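Local atomic coordinates of nucleoside-diphosphate sugar epimerase (SulA family) (Corynebacterium glutamicum, PDB entry 3OH8), a protein that is probably an NAD(P)-dependent epimerase of the SulA family that acts on nucleoside-diphosphate sugars. Residues G328-I340 and A405-P417. Numbering follows the deposited sequence.
Sequences GKFGDGTSWFSWI and AEELALASQRTAP
With CG of R414 turned anti to the backbone N of the arginine (chi1 -169°) and the chain extended from there to NE, the arginine runs alongside the indole of W336, whose CG is anti to the carbonyl carbon (chi1 -72°). The two side chains point the same way. R414 CG sits over the five-membered ring in a CH-pi contact, 3.9 Å from its centroid, while the guanidinium lies nearly parallel to the indole, 6° between the planes, with NE 3.6 Å from W336 CZ2. Both polar ends reach D264, W336 NE1 bonding its carboxylate OD1 and R414 NH1 its backbone O, so that both side chains are tied to the same residue.

Next to this pair the backbone of W336 is held at both its N and its O. S412 uses its side chain: OG, at the edge of the same ring, accepts an almost straight bond from W336 N (3.1 Å). Q413 uses its backbone, its N donating to W336 O at 3.0 Å. Strand 336-341 belongs to the mixed sheet of the Rossmann-like epimerase/dehydratase domain, where it runs parallel to strand 298-308; 412-415, from the DUF1731 region, pairs with the short strand 265-267 and here binds the start of that sheet strand through W336.

Either side of W336 the serines join in. S335 OG donates to A409 O, a carbonyl of the 3-10 segment 408-410, at 2.8 Å. S338 OG and T415 OG1 share a hydrogen bond of 3.2 Å, and a water links S338 OG to T415 O. Farther out, F330 packs its CB on the methyl of A409 and its CZ against L410 CD2, 3.5 Å away.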
loop_
_atom_site.group_PDB
_atom_site.type_symbol
_atom_site.label_atom_id
_atom_site.label_comp_id
_atom_site.label_asym_id
_atom_site.label_seq_id
_atom_site.Cartn_x
_atom_site.Cartn_y
_atom_site.Cartn_z
ATOM N N GLY A 328 6.588 7.630 25.689
ATOM C CA GLY A 328 7.360 8.827 25.973
ATOM C C GLY A 328 8.631 8.903 25.148
ATOM O O GLY A 328 9.040 7.929 24.519
ATOM N N LYS A 329 9.265 10.067 25.161
ATOM C CA LYS A 329 10.450 10.310 24.350
ATOM C C LYS A 329 11.694 9.576 24.872
ATOM O O LYS A 329 11.882 9.421 26.082
ATOM C CB LYS A 329 10.683 11.815 24.222
ATOM C CG LYS A 329 12.110 12.274 24.352
ATOM C CD LYS A 329 12.180 13.455 25.300
ATOM C CE LYS A 329 13.385 14.326 25.014
ATOM N NZ LYS A 329 13.446 15.496 25.933
ATOM N N PHE A 330 12.533 9.124 23.944
ATOM C CA PHE A 330 13.703 8.316 24.281
ATOM C C PHE A 330 14.984 9.147 24.400
ATOM O O PHE A 330 15.404 9.815 23.451
ATOM C CB PHE A 330 13.879 7.191 23.252
ATOM C CG PHE A 330 14.855 6.114 23.672
ATOM C CD1 PHE A 330 14.401 4.860 24.066
ATOM C CD2 PHE A 330 16.220 6.352 23.659
ATOM C CE1 PHE A 330 15.294 3.862 24.446
ATOM C CE2 PHE A 330 17.125 5.357 24.042
ATOM C CZ PHE A 330 16.660 4.113 24.434
ATOM N N GLY A 331 15.608 9.098 25.577
ATOM C CA GLY A 331 16.837 9.835 25.822
ATOM C C GLY A 331 16.749 11.294 25.409
ATOM O O GLY A 331 15.856 12.014 25.857
ATOM N N ASP A 332 17.684 11.710 24.552
ATOM C CA ASP A 332 17.752 13.053 23.950
ATOM C C ASP A 332 16.480 13.513 23.241
ATOM O O ASP A 332 16.146 14.699 23.241
ATOM C CB ASP A 332 18.861 13.058 22.890
ATOM C CG ASP A 332 19.954 14.046 23.194
ATOM O OD1 ASP A 332 19.768 14.875 24.111
ATOM O OD2 ASP A 332 21.003 13.994 22.512
ATOM N N GLY A 333 15.804 12.574 22.591
ATOM C CA GLY A 333 14.743 12.907 21.664
ATOM C C GLY A 333 15.287 13.339 20.313
ATOM O O GLY A 333 14.516 13.598 19.387
ATOM N N THR A 334 16.608 13.412 20.176
ATOM C CA THR A 334 17.199 13.911 18.922
ATOM C C THR A 334 17.422 12.840 17.847
ATOM O O THR A 334 17.859 13.159 16.750
ATOM C CB THR A 334 18.556 14.637 19.152
ATOM O OG1 THR A 334 19.543 13.693 19.588
ATOM C CG2 THR A 334 18.408 15.759 20.180
ATOM N N SER A 335 17.140 11.580 18.167
ATOM C CA SER A 335 17.302 10.482 17.212
ATOM C C SER A 335 16.421 10.684 15.987
ATOM O O SER A 335 15.229 10.964 16.121
ATOM C CB SER A 335 16.955 9.144 17.871
ATOM O OG SER A 335 18.024 8.709 18.690
ATOM N N TRP A 336 17.003 10.535 14.800
ATOM C CA TRP A 336 16.267 10.755 13.556
ATOM C C TRP A 336 15.532 9.494 13.128
ATOM O O TRP A 336 16.132 8.433 12.955
ATOM C CB TRP A 336 17.201 11.228 12.433
ATOM C CG TRP A 336 17.702 12.640 12.568
ATOM C CD1 TRP A 336 18.934 13.038 13.017
ATOM C CD2 TRP A 336 16.990 13.840 12.242
ATOM N NE1 TRP A 336 19.031 14.405 12.979
ATOM C CE2 TRP A 336 17.852 14.925 12.522
ATOM C CE3 TRP A 336 15.708 14.104 11.754
ATOM C CZ2 TRP A 336 17.475 16.250 12.318
ATOM C CZ3 TRP A 336 15.331 15.426 11.556
ATOM C CH2 TRP A 336 16.212 16.481 11.835
ATOM N N PHE A 337 14.221 9.628 12.963
ATOM C CA PHE A 337 13.352 8.524 12.603
ATOM C C PHE A 337 13.144 8.565 11.089
ATOM O O PHE A 337 12.530 9.485 10.566
ATOM C CB PHE A 337 12.015 8.663 13.345
ATOM C CG PHE A 337 11.052 7.541 13.094
ATOM C CD1 PHE A 337 11.420 6.230 13.327
ATOM C CD2 PHE A 337 9.767 7.803 12.638
ATOM C CE1 PHE A 337 10.530 5.195 13.100
ATOM C CE2 PHE A 337 8.870 6.775 12.410
ATOM C CZ PHE A 337 9.250 5.466 12.640
ATOM N N SER A 338 13.693 7.574 10.399
ATOM C CA SER A 338 13.633 7.498 8.943
ATOM C C SER A 338 12.429 6.632 8.531
ATOM O O SER A 338 12.454 5.398 8.660
ATOM C CB SER A 338 14.949 6.918 8.419
ATOM O OG SER A 338 14.892 6.627 7.041
ATOM N N TRP A 339 11.371 7.293 8.059
ATOM C CA TRP A 339 10.063 6.655 7.883
ATOM C C TRP A 339 9.567 6.829 6.458
ATOM O O TRP A 339 9.999 7.732 5.755
ATOM C CB TRP A 339 9.038 7.298 8.815
ATOM C CG TRP A 339 8.783 8.727 8.458
ATOM C CD1 TRP A 339 9.503 9.811 8.867
ATOM C CD2 TRP A 339 7.750 9.235 7.597
ATOM N NE1 TRP A 339 8.987 10.962 8.314
ATOM C CE2 TRP A 339 7.903 10.638 7.535
ATOM C CE3 TRP A 339 6.711 8.644 6.871
ATOM C CZ2 TRP A 339 7.059 11.461 6.774
ATOM C CZ3 TRP A 339 5.865 9.460 6.116
ATOM C CH2 TRP A 339 6.046 10.853 6.079
ATOM N N ILE A 340 8.642 5.966 6.048
ATOM C CA ILE A 340 7.928 6.160 4.789
ATOM C C ILE A 340 6.507 5.585 4.911
ATOM O O ILE A 340 6.298 4.556 5.553
ATOM C CB ILE A 340 8.688 5.507 3.602
ATOM C CG1 ILE A 340 7.974 5.829 2.277
ATOM C CG2 ILE A 340 8.855 3.988 3.836
ATOM C CD1 ILE A 340 8.773 5.482 1.022
ATOM N N ALA A 405 9.503 -1.887 18.896
ATOM C CA ALA A 405 9.147 -0.482 18.729
ATOM C C ALA A 405 9.862 0.402 19.750
ATOM O O ALA A 405 10.259 1.535 19.457
ATOM C CB ALA A 405 7.645 -0.306 18.854
ATOM N N GLU A 406 10.027 -0.135 20.952
ATOM C CA GLU A 406 10.546 0.627 22.071
ATOM C C GLU A 406 11.989 1.070 21.829
ATOM O O GLU A 406 12.446 2.050 22.409
ATOM C CB GLU A 406 10.441 -0.203 23.355
ATOM C CG GLU A 406 9.071 -0.844 23.618
ATOM C CD GLU A 406 8.915 -2.230 22.989
ATOM O OE1 GLU A 406 9.893 -2.736 22.396
ATOM O OE2 GLU A 406 7.810 -2.814 23.093
ATOM N N GLU A 407 12.686 0.357 20.949
ATOM C CA GLU A 407 14.110 0.571 20.717
ATOM C C GLU A 407 14.403 1.241 19.372
ATOM O O GLU A 407 15.567 1.390 18.993
ATOM C CB GLU A 407 14.871 -0.764 20.802
ATOM C CG GLU A 407 14.701 -1.515 22.119
ATOM C CD GLU A 407 15.286 -2.923 22.075
ATOM O OE1 GLU A 407 16.030 -3.234 21.121
ATOM O OE2 GLU A 407 15.004 -3.721 22.996
ATOM N N LEU A 408 13.353 1.631 18.652
ATOM C CA LEU A 408 13.514 2.295 17.360
ATOM C C LEU A 408 14.348 3.556 17.513
ATOM O O LEU A 408 15.105 3.934 16.611
ATOM C CB LEU A 408 12.147 2.653 16.748
ATOM C CG LEU A 408 11.418 1.507 16.037
ATOM C CD1 LEU A 408 10.076 1.964 15.472
ATOM C CD2 LEU A 408 12.296 0.923 14.935
ATOM N N ALA A 409 14.211 4.206 18.663
ATOM C CA ALA A 409 14.949 5.442 18.922
ATOM C C ALA A 409 16.421 5.182 19.157
ATOM O O ALA A 409 17.193 6.123 19.306
ATOM C CB ALA A 409 14.353 6.193 20.102
ATOM N N LEU A 410 16.812 3.908 19.204
ATOM C CA LEU A 410 18.225 3.579 19.289
ATOM C C LEU A 410 18.913 3.844 17.954
ATOM O O LEU A 410 20.128 4.036 17.902
ATOM C CB LEU A 410 18.452 2.132 19.747
ATOM C CG LEU A 410 18.142 1.899 21.231
ATOM C CD1 LEU A 410 18.435 0.474 21.602
ATOM C CD2 LEU A 410 18.953 2.851 22.095
ATOM N N ALA A 411 18.131 3.856 16.882
ATOM C CA ALA A 411 18.641 4.223 15.568
ATOM C C ALA A 411 18.490 5.726 15.332
ATOM O O ALA A 411 17.625 6.376 15.918
ATOM C CB ALA A 411 17.914 3.419 14.460
ATOM N N SER A 412 19.351 6.272 14.482
ATOM C CA SER A 412 19.271 7.669 14.081
ATOM C C SER A 412 19.785 7.760 12.658
ATOM O O SER A 412 20.990 7.685 12.412
ATOM C CB SER A 412 20.113 8.549 14.995
ATOM O OG SER A 412 19.997 9.915 14.646
ATOM N N GLN A 413 18.858 7.891 11.717
ATOM C CA GLN A 413 19.206 7.902 10.307
ATOM C C GLN A 413 18.471 9.059 9.649
ATOM O O GLN A 413 17.245 9.021 9.494
ATOM C CB GLN A 413 18.854 6.554 9.661
ATOM C CG GLN A 413 19.698 5.394 10.204
ATOM C CD GLN A 413 18.910 4.111 10.435
ATOM O OE1 GLN A 413 19.474 3.013 10.415
ATOM N NE2 GLN A 413 17.610 4.241 10.660
ATOM N N ARG A 414 19.225 10.101 9.306
ATOM C CA ARG A 414 18.650 11.291 8.706
ATOM C C ARG A 414 18.673 11.147 7.189
ATOM O O ARG A 414 19.379 11.884 6.495
ATOM C CB ARG A 414 19.404 12.541 9.156
ATOM C CG ARG A 414 18.717 13.856 8.798
ATOM C CD ARG A 414 19.572 15.052 9.214
ATOM N NE ARG A 414 18.884 16.315 8.971
ATOM C CZ ARG A 414 19.388 17.513 9.256
ATOM N NH1 ARG A 414 20.594 17.618 9.803
ATOM N NH2 ARG A 414 18.678 18.606 8.991
ATOM N N THR A 415 17.887 10.195 6.683
ATOM C CA THR A 415 17.945 9.821 5.281
ATOM C C THR A 415 17.176 10.808 4.388
ATOM O O THR A 415 16.119 11.332 4.767
ATOM C CB THR A 415 17.407 8.388 5.064
ATOM O OG1 THR A 415 17.778 7.547 6.169
ATOM C CG2 THR A 415 17.976 7.798 3.786
ATOM N N ALA A 416 17.721 11.070 3.207
ATOM C CA ALA A 416 17.010 11.835 2.181
ATOM C C ALA A 416 16.806 10.966 0.936
ATOM O O ALA A 416 17.703 10.209 0.545
ATOM C CB ALA A 416 17.775 13.127 1.825
ATOM N N PRO A 417 15.611 11.049 0.335
ATOM C CA PRO A 417 15.340 10.370 -0.938
ATOM C C PRO A 417 15.890 11.196 -2.098
ATOM O O PRO A 417 15.144 11.661 -2.960
ATOM C CB PRO A 417 13.812 10.300 -0.975
ATOM C CG PRO A 417 13.369 11.540 -0.204
ATOM C CD PRO A 417 14.447 11.807 0.836
HETATM O O HOH W 1 14.413 9.702 6.268
#